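Local coordinates for protein TCR beta chain (Gallus gallus, PDB 6LIR) that pairs with the TCR alpha chain in the chicken alpha-beta T-cell receptor, which probably recognises presented antigen, at residues T173-S177 and T178-T182; F205-G209 and T210-I214. All blocks are in the same frame, centred on the assembly; numbering follows the deposited sequence.

Interaction 1 (T173-S177 and T178-T182)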
loop_
_atom_site.group_PDB
_atom_site.type_symbol
_atom_site.label_atom_id
_atom_site.label_comp_id
_atom_site.label_asym_id
_atom_site.label_seq_id
_atom_site.Cartn_x
_atom_site.Cartn_y
_atom_site.Cartn_z
ATOM N N THR B 173 3.565 11.320 6.157
ATOM C CA THR B 173 4.621 11.943 6.945
ATOM C C THR B 173 3.999 12.995 7.857
ATOM O O THR B 173 3.304 13.901 7.384
ATOM C CB THR B 173 5.672 12.584 6.038
ATOM O OG1 THR B 173 6.370 11.560 5.316
ATOM C CG2 THR B 173 6.660 13.390 6.860
ATOM N N SER B 174 4.222 12.855 9.161
ATOM C CA SER B 174 3.710 13.811 10.135
ATOM C C SER B 174 4.538 15.090 10.088
ATOM O O SER B 174 5.743 15.059 10.348
ATOM C CB SER B 174 3.733 13.209 11.537
ATOM O OG SER B 174 3.463 14.196 12.520
ATOM N N ASN B 175 3.897 16.212 9.772
ATOM C CA ASN B 175 4.561 17.515 9.698
ATOM C C ASN B 175 3.911 18.429 10.731
ATOM O O ASN B 175 2.928 19.110 10.430
ATOM C CB ASN B 175 4.472 18.133 8.308
ATOM C CG ASN B 175 4.519 17.108 7.209
ATOM O OD1 ASN B 175 3.506 16.494 6.887
ATOM N ND2 ASN B 175 5.688 16.930 6.608
ATOM N N GLY B 176 4.461 18.455 11.943
ATOM C CA GLY B 176 3.888 19.323 12.947
ATOM C C GLY B 176 2.506 18.864 13.346
ATOM O O GLY B 176 2.339 17.828 13.987
ATOM N N SER B 177 1.495 19.632 12.955
ATOM C CA SER B 177 0.116 19.352 13.318
ATOM C C SER B 177 -0.676 18.666 12.213
ATOM O O SER B 177 -1.766 18.155 12.482
ATOM C CB SER B 177 -0.564 20.672 13.692
ATOM O OG SER B 177 -1.951 20.521 13.919
ATOM N N THR B 178 -0.152 18.637 10.993
ATOM C CA THR B 178 -0.793 18.073 9.811
ATOM C C THR B 178 0.070 16.966 9.202
ATOM O O THR B 178 1.200 16.720 9.630
ATOM C CB THR B 178 -1.084 19.166 8.786
ATOM O OG1 THR B 178 0.011 20.091 8.772
ATOM C CG2 THR B 178 -2.341 19.909 9.183
ATOM N N TYR B 179 -0.493 16.268 8.215
ATOM C CA TYR B 179 0.208 15.214 7.493
ATOM C C TYR B 179 0.405 15.619 6.038
ATOM O O TYR B 179 -0.311 16.471 5.502
ATOM C CB TYR B 179 -0.569 13.894 7.528
ATOM C CG TYR B 179 -0.857 13.358 8.906
ATOM C CD1 TYR B 179 0.004 12.453 9.512
ATOM C CD2 TYR B 179 -1.997 13.748 9.597
ATOM C CE1 TYR B 179 -0.257 11.960 10.772
ATOM C CE2 TYR B 179 -2.267 13.258 10.856
ATOM C CZ TYR B 179 -1.395 12.363 11.440
ATOM O OH TYR B 179 -1.657 11.869 12.697
ATOM N N SER B 180 1.408 15.007 5.408
ATOM C CA SER B 180 1.637 15.141 3.978
ATOM C C SER B 180 1.834 13.760 3.361
ATOM O O SER B 180 2.125 12.783 4.053
ATOM C CB SER B 180 2.853 16.033 3.679
ATOM O OG SER B 180 4.065 15.351 3.947
ATOM N N LEU B 181 1.696 13.698 2.037
ATOM C CA LEU B 181 1.894 12.465 1.289
ATOM C C LEU B 181 2.422 12.822 -0.092
ATOM O O LEU B 181 1.992 13.809 -0.690
ATOM C CB LEU B 181 0.600 11.645 1.178
ATOM C CG LEU B 181 0.775 10.179 0.760
ATOM C CD1 LEU B 181 1.296 9.333 1.918
ATOM C CD2 LEU B 181 -0.526 9.600 0.215
ATOM N N THR B 182 3.353 12.018 -0.594
ATOM C CA THR B 182 4.052 12.321 -1.833
ATOM C C THR B 182 3.912 11.167 -2.814
ATOM O O THR B 182 3.993 9.998 -2.428
ATOM C CB THR B 182 5.543 12.604 -1.567
ATOM O OG1 THR B 182 5.669 13.683 -0.633
ATOM C CG2 THR B 182 6.269 12.973 -2.851
#
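Tyr179 keeps CG opposite its own carbonyl carbon (chi1 -58°), which swings the ring back beside the neighbouring strand, where CD1 lies 4.0 Å from Ser174 CA. The approach is oblique to the ring, and Ser174 CB lies somewhat farther off, 4.3 Å from Tyr179 CE1. Ser180, on the other face of the sheet, has OG tucked between the backbone N and the carbonyl carbon (chi1 75°), and this hydroxyl stands 3.8 Å from Thr173 CB. Thr178 OG1 makes a weak hydrogen bond to Asn175 O (3.5 Å).

The two segments form the tip of the hairpin joining strands 166-175 and 178-188, the D and E strands of a C1-set immunoglobulin domain. Thr173 and Ser180 are a hydrogen-bonded pair: Thr173 N donates to Ser180 O over 2.9 Å, almost straight at 163°, and Ser180 N returns the bond to Thr173 O in the carbonyl plane. Ser174 and Tyr179 form the non-hydrogen-bonded pair between this one and the turn, with Tyr179 CA adding a C-H...O contact of 3.4 Å to Thr173 O. Nearer the tip, Asn175 N donates to Thr178 O at 2.7 Å. The type II' turn from Asn175 to Thr178 has Gly176 at its second position, with the positive phi that glycine accepts readily, and is closed by Thr178 N, which reaches Asn175 O at 3.2 Å from above the carbonyl plane.

The face carrying Thr173, Asn175 and Ser180 meets the TCR alpha chain, where Trp172 of that chain gives Ser180 OG a weak hydrogen bond through NE1. Tyr179, on the opposite face, packs on Phe146 of strand 136-146.

Interaction 2 (F205-G209 and T210-I214)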
loop_
_atom_site.group_PDB
_atom_site.type_symbol
_atom_site.label_atom_id
_atom_site.label_comp_id
_atom_site.label_asym_id
_atom_site.label_seq_id
_atom_site.Cartn_x
_atom_site.Cartn_y
_atom_site.Cartn_z
ATOM N N PHE B 205 -10.140 11.594 -0.484
ATOM C CA PHE B 205 -10.196 11.674 0.969
ATOM C C PHE B 205 -11.661 11.678 1.388
ATOM O O PHE B 205 -12.562 11.514 0.559
ATOM C CB PHE B 205 -9.426 12.902 1.478
ATOM C CG PHE B 205 -9.884 14.204 0.880
ATOM C CD1 PHE B 205 -9.365 14.650 -0.326
ATOM C CD2 PHE B 205 -10.818 14.990 1.532
ATOM C CE1 PHE B 205 -9.783 15.851 -0.875
ATOM C CE2 PHE B 205 -11.238 16.191 0.987
ATOM C CZ PHE B 205 -10.718 16.621 -0.218
ATOM N N PHE B 206 -11.900 11.856 2.683
ATOM C CA PHE B 206 -13.246 11.822 3.236
ATOM C C PHE B 206 -13.459 13.069 4.076
ATOM O O PHE B 206 -12.662 13.359 4.974
ATOM C CB PHE B 206 -13.449 10.561 4.083
ATOM C CG PHE B 206 -14.848 10.385 4.594
ATOM C CD1 PHE B 206 -15.230 10.929 5.810
ATOM C CD2 PHE B 206 -15.776 9.657 3.869
ATOM C CE1 PHE B 206 -16.516 10.759 6.288
ATOM C CE2 PHE B 206 -17.063 9.484 4.342
ATOM C CZ PHE B 206 -17.431 10.033 5.554
ATOM N N LYS B 207 -14.531 13.803 3.781
ATOM C CA LYS B 207 -14.836 15.033 4.496
ATOM C C LYS B 207 -16.341 15.252 4.486
ATOM O O LYS B 207 -17.007 14.972 3.485
ATOM C CB LYS B 207 -14.112 16.225 3.856
ATOM C CG LYS B 207 -14.247 17.543 4.601
ATOM C CD LYS B 207 -13.802 18.699 3.715
ATOM C CE LYS B 207 -13.580 19.974 4.512
ATOM N NZ LYS B 207 -12.999 21.054 3.665
ATOM N N ASN B 208 -16.862 15.767 5.599
ATOM C CA ASN B 208 -18.278 16.112 5.737
ATOM C C ASN B 208 -19.177 14.935 5.367
ATOM O O ASN B 208 -20.110 15.056 4.570
ATOM C CB ASN B 208 -18.622 17.347 4.901
ATOM C CG ASN B 208 -18.077 18.626 5.503
ATOM O OD1 ASN B 208 -18.149 18.835 6.714
ATOM N ND2 ASN B 208 -17.523 19.489 4.658
ATOM N N GLY B 209 -18.888 13.778 5.957
ATOM C CA GLY B 209 -19.750 12.634 5.754
ATOM C C GLY B 209 -19.706 12.012 4.378
ATOM O O GLY B 209 -20.532 11.142 4.088
ATOM N N THR B 210 -18.774 12.417 3.517
ATOM C CA THR B 210 -18.770 11.915 2.152
ATOM C C THR B 210 -17.348 11.849 1.613
ATOM O O THR B 210 -16.415 12.436 2.168
ATOM C CB THR B 210 -19.643 12.788 1.240
ATOM O OG1 THR B 210 -19.865 12.116 -0.006
ATOM C CG2 THR B 210 -18.967 14.128 0.983
ATOM N N GLN B 211 -17.201 11.119 0.512
ATOM C CA GLN B 211 -15.925 10.986 -0.177
ATOM C C GLN B 211 -15.735 12.152 -1.140
ATOM O O GLN B 211 -16.653 12.504 -1.887
ATOM C CB GLN B 211 -15.849 9.651 -0.919
ATOM C CG GLN B 211 -16.220 8.453 -0.049
ATOM C CD GLN B 211 -15.355 7.236 -0.324
ATOM O OE1 GLN B 211 -14.414 6.945 0.418
ATOM N NE2 GLN B 211 -15.670 6.518 -1.396
ATOM N N GLN B 212 -14.549 12.754 -1.112
ATOM C CA GLN B 212 -14.240 13.899 -1.954
ATOM C C GLN B 212 -12.918 13.669 -2.667
ATOM O O GLN B 212 -12.107 12.830 -2.268
ATOM C CB GLN B 212 -14.140 15.203 -1.147
ATOM C CG GLN B 212 -15.383 15.579 -0.375
ATOM C CD GLN B 212 -15.312 16.985 0.196
ATOM O OE1 GLN B 212 -14.605 17.851 -0.326
ATOM N NE2 GLN B 212 -16.051 17.219 1.277
ATOM N N SER B 213 -12.695 14.457 -3.719
ATOM C CA SER B 213 -11.469 14.381 -4.493
ATOM C C SER B 213 -11.004 15.786 -4.840
ATOM O O SER B 213 -11.813 16.698 -5.023
ATOM C CB SER B 213 -11.657 13.593 -5.798
ATOM O OG SER B 213 -12.033 12.254 -5.550
ATOM N N ILE B 214 -9.691 15.943 -4.938
ATOM C CA ILE B 214 -9.081 17.126 -5.525
ATOM C C ILE B 214 -8.228 16.656 -6.689
ATOM O O ILE B 214 -7.478 15.682 -6.562
ATOM C CB ILE B 214 -8.250 17.915 -4.497
ATOM C CG1 ILE B 214 -9.154 18.399 -3.358
ATOM C CG2 ILE B 214 -7.551 19.089 -5.162
ATOM C CD1 ILE B 214 -8.410 19.071 -2.227
#
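The F-G hairpin of the C1-set domain turns here through a tight type I' turn, with Asn208 and Gly209 at its centre, where mammalian TCR beta constant domains carry a long FG loop. Lys207 N donates to Thr210 O at 2.8 Å, and Thr210 N answers to Lys207 O from above the carbonyl plane. Lys207 O also takes a weak bond from Gln212 NE2 (3.3 Å), whose amide lies against Lys207 CB; the lysine's extended chain runs on to a salt bridge with Glu118.

Phe206, with CG anti to the backbone N (chi1 -175°), turns one ring face to the Thr210 backbone, with Thr210 O over it, 3.3 Å from Phe206 CD2. The same ring touches Ile7, Leu8 and Val9 of the variable domain. With an alanine in place of Phe206, the Thr210 backbone would probably lose its aromatic cover and a gap would open against strand 7-11.

On the other face of the hairpin, Gln212 CB sits over the Phe205 ring in a CH-pi contact, 4.1 Å from the centroid, while Ile214 CG1 meets the edge of that ring in its plane, 3.6 Å from Phe205 CE1.

How the interactions relate
Both interactions lie near the surface and close two-residue beta hairpins of the same constant domain, but on its two different sheets: interaction 1 ends strands 166-175 and 178-188, interaction 2 strands 198-207 and 210-219. Their centres are 18 Å apart and their nearest atoms about 10 Å, so they do not touch. Backbone bonds and mostly small polar side chains, with one tyrosine ring, make up interaction 1, whose one face meets the TCR alpha chain. No other protein chain of the assembly touches interaction 2; two buried phenylalanines give it a more apolar character, and one of them faces the variable domain of its own chain.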